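Local coordinates for protein histone acetyltransferase HPA2 and related acetyltransferases (Corynebacterium glutamicum ATCC 13032, PDB 2QEC) that probably acts as a GNAT-type acyltransferase, moving an acyl group, most likely acetyl from acetyl-coenzyme A, to an acceptor, at residues A[118-122]-A[123-127]; A[135-138]-A[139-142]. The protein carries 1 engineered substitution. One frame throughout, in Å; residues are numbered along the deposited sequence.

Contact 1: residues A[118-122]-A[123-127]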
loop_
_atom_site.group_PDB
_atom_site.type_symbol
_atom_site.label_atom_id
_atom_site.label_comp_id
_atom_site.label_asym_id
_atom_site.label_seq_id
_atom_site.Cartn_x
_atom_site.Cartn_y
_atom_site.Cartn_z
ATOM N N ARG A 118 2.486 11.933 -0.972
ATOM C CA ARG A 118 3.486 11.203 -0.163
ATOM C C ARG A 118 3.022 9.859 0.438
ATOM O O ARG A 118 3.834 8.919 0.641
ATOM C CB ARG A 118 4.057 12.109 0.950
ATOM N N PHE A 119 1.725 9.732 0.669
ATOM C CA PHE A 119 1.166 8.519 1.274
ATOM C C PHE A 119 0.613 7.531 0.249
ATOM O O PHE A 119 0.223 6.432 0.616
ATOM C CB PHE A 119 0.092 8.926 2.276
ATOM C CG PHE A 119 0.644 9.624 3.481
ATOM C CD1 PHE A 119 1.161 8.905 4.536
ATOM C CD2 PHE A 119 0.664 11.017 3.555
ATOM C CE1 PHE A 119 1.678 9.523 5.642
ATOM C CE2 PHE A 119 1.200 11.648 4.674
ATOM C CZ PHE A 119 1.694 10.899 5.722
ATOM N N HIS A 120 0.614 7.901 -1.035
ATOM C CA HIS A 120 0.269 6.989 -2.100
ATOM C C HIS A 120 1.349 5.922 -2.240
ATOM O O HIS A 120 2.539 6.224 -2.333
ATOM C CB HIS A 120 0.140 7.665 -3.466
ATOM C CG HIS A 120 -0.950 8.679 -3.550
ATOM N ND1 HIS A 120 -1.836 8.741 -4.610
ATOM C CD2 HIS A 120 -1.281 9.703 -2.725
ATOM C CE1 HIS A 120 -2.673 9.735 -4.419
ATOM N NE2 HIS A 120 -2.361 10.341 -3.291
ATOM N N PRO A 121 0.938 4.677 -2.290
ATOM C CA PRO A 121 1.931 3.631 -2.573
ATOM C C PRO A 121 2.700 3.870 -3.894
ATOM O O PRO A 121 2.207 4.510 -4.816
ATOM C CB PRO A 121 1.094 2.338 -2.562
ATOM C CG PRO A 121 -0.163 2.728 -1.744
ATOM C CD PRO A 121 -0.418 4.135 -2.112
ATOM N N LYS A 122 3.958 3.446 -3.939
ATOM C CA LYS A 122 4.814 3.785 -5.074
ATOM C C LYS A 122 4.685 2.724 -6.144
ATOM O O LYS A 122 5.656 2.094 -6.544
ATOM C CB LYS A 122 6.272 3.897 -4.630
ATOM C CG LYS A 122 6.501 4.917 -3.514
ATOM C CD LYS A 122 6.315 6.353 -4.015
ATOM C CE LYS A 122 6.801 7.406 -2.992
ATOM N NZ LYS A 122 6.510 8.795 -3.477
ATOM N N PHE A 123 3.464 2.518 -6.579
ATOM C CA PHE A 123 3.126 1.539 -7.599
ATOM C C PHE A 123 1.998 2.170 -8.395
ATOM O O PHE A 123 1.262 2.981 -7.851
ATOM C CB PHE A 123 2.623 0.254 -6.944
ATOM C CG PHE A 123 3.631 -0.370 -6.028
ATOM C CD1 PHE A 123 4.631 -1.145 -6.549
ATOM C CD2 PHE A 123 3.612 -0.122 -4.656
ATOM C CE1 PHE A 123 5.607 -1.708 -5.714
ATOM C CE2 PHE A 123 4.553 -0.664 -3.828
ATOM C CZ PHE A 123 5.548 -1.477 -4.366
ATOM N N PRO A 124 1.865 1.810 -9.685
ATOM C CA PRO A 124 0.845 2.473 -10.524
ATOM C C PRO A 124 -0.549 2.245 -10.012
ATOM O O PRO A 124 -0.890 1.140 -9.555
ATOM C CB PRO A 124 1.035 1.825 -11.906
ATOM C CG PRO A 124 2.426 1.213 -11.857
ATOM C CD PRO A 124 2.662 0.820 -10.439
ATOM N N HIS A 125 -1.357 3.305 -10.028
ATOM C CA HIS A 125 -2.690 3.199 -9.537
ATOM C C HIS A 125 -3.539 4.322 -10.060
ATOM O O HIS A 125 -3.027 5.410 -10.357
ATOM C CB HIS A 125 -2.719 3.259 -7.987
ATOM C CG HIS A 125 -2.150 4.523 -7.407
ATOM N ND1 HIS A 125 -0.800 4.667 -7.159
ATOM C CD2 HIS A 125 -2.733 5.684 -7.009
ATOM C CE1 HIS A 125 -0.579 5.873 -6.657
ATOM N NE2 HIS A 125 -1.735 6.506 -6.542
ATOM N N TRP A 126 -4.851 4.087 -10.088
ATOM C CA TRP A 126 -5.830 5.173 -10.212
ATOM C C TRP A 126 -5.996 5.874 -8.861
ATOM O O TRP A 126 -5.816 5.264 -7.837
ATOM C CB TRP A 126 -7.194 4.637 -10.624
ATOM C CG TRP A 126 -7.235 4.075 -12.003
ATOM C CD1 TRP A 126 -6.721 2.872 -12.432
ATOM C CD2 TRP A 126 -7.750 4.720 -13.139
ATOM N NE1 TRP A 126 -6.927 2.729 -13.785
ATOM C CE2 TRP A 126 -7.588 3.850 -14.231
ATOM C CE3 TRP A 126 -8.424 5.965 -13.339
ATOM C CZ2 TRP A 126 -8.035 4.177 -15.505
ATOM C CZ3 TRP A 126 -8.842 6.277 -14.597
ATOM C CH2 TRP A 126 -8.664 5.387 -15.660
ATOM N N TYR A 127 -6.323 7.163 -8.866
ATOM C CA TYR A 127 -6.620 7.883 -7.623
ATOM C C TYR A 127 -7.990 8.479 -7.750
ATOM O O TYR A 127 -8.182 9.244 -8.644
ATOM C CB TYR A 127 -5.611 9.015 -7.422
ATOM C CG TYR A 127 -5.828 9.991 -6.272
ATOM C CD1 TYR A 127 -6.305 9.575 -5.037
ATOM C CD2 TYR A 127 -5.536 11.350 -6.430
ATOM C CE1 TYR A 127 -6.492 10.452 -4.012
ATOM C CE2 TYR A 127 -5.709 12.226 -5.404
ATOM C CZ TYR A 127 -6.168 11.775 -4.194
ATOM O OH TYR A 127 -6.364 12.655 -3.170
HETATM O O HOH W 1 -3.310 12.356 -2.059
#

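Contact 2: residues A[135-138]-A[139-142]. With EDO (1,2-ethanediol), chain I.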
loop_
_atom_site.group_PDB
_atom_site.type_symbol
_atom_site.label_atom_id
_atom_site.label_comp_id
_atom_site.label_asym_id
_atom_site.label_seq_id
_atom_site.Cartn_x
_atom_site.Cartn_y
_atom_site.Cartn_z
ATOM N N SER A 135 -26.854 18.164 -2.868
ATOM C CA SER A 135 -27.643 18.051 -1.644
ATOM C C SER A 135 -29.024 17.508 -1.975
ATOM O O SER A 135 -29.536 16.588 -1.309
ATOM C CB SER A 135 -27.791 19.427 -0.963
ATOM O OG SER A 135 -26.515 20.046 -0.816
ATOM N N SER A 136 -29.607 18.094 -3.017
ATOM C CA SER A 136 -30.883 17.663 -3.546
ATOM C C SER A 136 -30.950 16.176 -3.908
ATOM O O SER A 136 -32.033 15.622 -3.948
ATOM C CB SER A 136 -31.247 18.507 -4.780
ATOM O OG SER A 136 -30.417 18.165 -5.877
ATOM N N ALA A 137 -29.814 15.527 -4.155
ATOM C CA ALA A 137 -29.815 14.149 -4.643
ATOM C C ALA A 137 -29.243 13.191 -3.611
ATOM O O ALA A 137 -28.877 12.082 -3.957
ATOM C CB ALA A 137 -29.025 14.051 -5.954
ATOM N N ARG A 138 -29.175 13.614 -2.346
ATOM C CA ARG A 138 -28.681 12.737 -1.254
ATOM C C ARG A 138 -29.598 11.508 -1.138
ATOM O O ARG A 138 -30.790 11.596 -1.376
ATOM C CB ARG A 138 -28.650 13.530 0.065
ATOM C CG ARG A 138 -28.030 12.789 1.236
ATOM C CD ARG A 138 -28.256 13.452 2.601
ATOM N NE ARG A 138 -29.562 14.105 2.723
ATOM C CZ ARG A 138 -30.729 13.480 2.901
ATOM N NH1 ARG A 138 -30.800 12.146 2.968
ATOM N NH2 ARG A 138 -31.845 14.201 2.997
ATOM N N GLY A 139 -29.046 10.357 -0.796
ATOM C CA GLY A 139 -29.846 9.139 -0.650
ATOM C C GLY A 139 -30.383 8.550 -1.945
ATOM O O GLY A 139 -31.383 7.839 -1.916
ATOM N N THR A 140 -29.717 8.834 -3.072
ATOM C CA THR A 140 -30.188 8.431 -4.416
ATOM C C THR A 140 -29.325 7.379 -5.116
ATOM O O THR A 140 -29.657 6.933 -6.219
ATOM C CB THR A 140 -30.234 9.652 -5.366
ATOM O OG1 THR A 140 -30.980 10.704 -4.739
ATOM C CG2 THR A 140 -30.924 9.278 -6.646
ATOM N N GLY A 141 -28.219 7.013 -4.489
ATOM C CA GLY A 141 -27.266 6.087 -5.083
ATOM C C GLY A 141 -26.305 6.733 -6.058
ATOM O O GLY A 141 -25.645 6.042 -6.810
ATOM N N VAL A 142 -26.200 8.056 -6.001
ATOM C CA VAL A 142 -25.311 8.813 -6.866
ATOM C C VAL A 142 -23.873 8.374 -6.634
ATOM O O VAL A 142 -23.176 8.052 -7.588
ATOM C CB VAL A 142 -25.423 10.338 -6.618
ATOM C CG1 VAL A 142 -24.300 11.095 -7.309
ATOM C CG2 VAL A 142 -26.763 10.855 -7.107
HETATM C C1 EDO I . -25.919 10.552 -0.444
HETATM O O1 EDO I . -26.501 9.240 -0.416
HETATM C C2 EDO I . -24.438 10.539 -0.091
HETATM O O2 EDO I . -23.847 11.799 -0.447
HETATM O O HOH W 2 -27.147 9.779 -3.692
#

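Contact 1: residues A[118-122]-A[123-127]
Phe123 turns back on Pro121 at both backbone and side chain. Its N gives a weak hydrogen bond to Pro121 O (2.9 Å, N-H...O angle 146°), closing an inverse gamma turn centred on Lys122. The phenyl group stands beside the backbone N, with CG anti to the carbonyl carbon (chi1 -60°). That rotation lays one ring face over the carbonyl of the turn, with Lys122 O 3.2 Å from Phe123 CG, while the ring edge receives Pro121 CB at 4.1 Å from CD2. The second subunit packs here too, through its Ala194 against Phe123.

Phe123 O has a job further along: it accepts a nearly straight bond from His125 ND1 (2.8 Å), with Phe123 O practically in the plane of the His125 ring. This sets the rotation of the His125 ring and presents NE2 to His120 ND1 at 3.0 Å, a hydrogen bond in which either nitrogen could be the donor. The two imidazoles meet rim to rim, neither over the other's face. Bonded at both ring nitrogens, His125 ties the two limbs of the loop together.

The chain then enters strand 126-133, the middle strand of the GNAT sheet, paired antiparallel with 73-80 and parallel with 159-163. Tyr160 of the latter also meets the ring of His120.

Tyr127 closes the cluster. The His120 imidazole comes edge-on to its phenol in a T-shaped stack, planes at 71°, with His120 CE1 3.6 Å above the Tyr127 ring plane and over its centre. Near the rim of that pair sits water 1, in the His120 ring plane; it lies 2.5 Å from His120 NE2, too short to be trusted as it stands, and is bonded weakly, at 3.3 Å, to Tyr127 OH.

Contact 2: residues A[135-138]-A[139-142]
Thr140 reaches back over Ala137 with its hydroxyl. Starting at CB, the side chain already lies 3.1 Å from Ala137 O. One bond further, OG1 sits beside the threonine's own backbone N (chi1 -52°), which swings it onto the same carbonyl: OG1 donates to Ala137 O at 2.6 Å, approaching from above the carbonyl plane, about 60° out of it.

These two residues begin and end a type II beta turn, with Gly139 in the third position at positive phi. Arg138, Gly139, Thr140 and Gly141 belong to the glycine-rich loop of GNAT motif A, which in relatives wraps the pyrophosphate of acetyl-coenzyme A with backbone amides; it probably does so here. Amides do gather in this model. Water 2 accepts from Thr140 N (2.8 Å) and Val142 N (3.0 Å) and donates to Ala137 O (2.9 Å), bridging the turn to the first residue of helix 142-154. Gly139 N gives a weak bond to O1 of an ethanediol, probably from the crystallisation liquor. On the apolar side, Val142 CG2 packs on Ala137 CB at 4.1 Å, and both residues touch Val74 of strand 73-80.

Strand 126-133 connects the two places: contact 1 leads into its start, while contact 2 follows its end and runs on into helix 142-154. Their centres lie about 30 Å apart, on opposite sides of the chain's centre, and they do not touch. Both are only partly buried. Contact 1 works mostly through side chains, with the rings of His120 and Tyr127 set against strand 159-163 and the second subunit packed alongside. Contact 2 relies on one hydroxyl, backbone amides and a water around glycines, with a small apolar patch on strand 73-80 and no other chain of the assembly touching it.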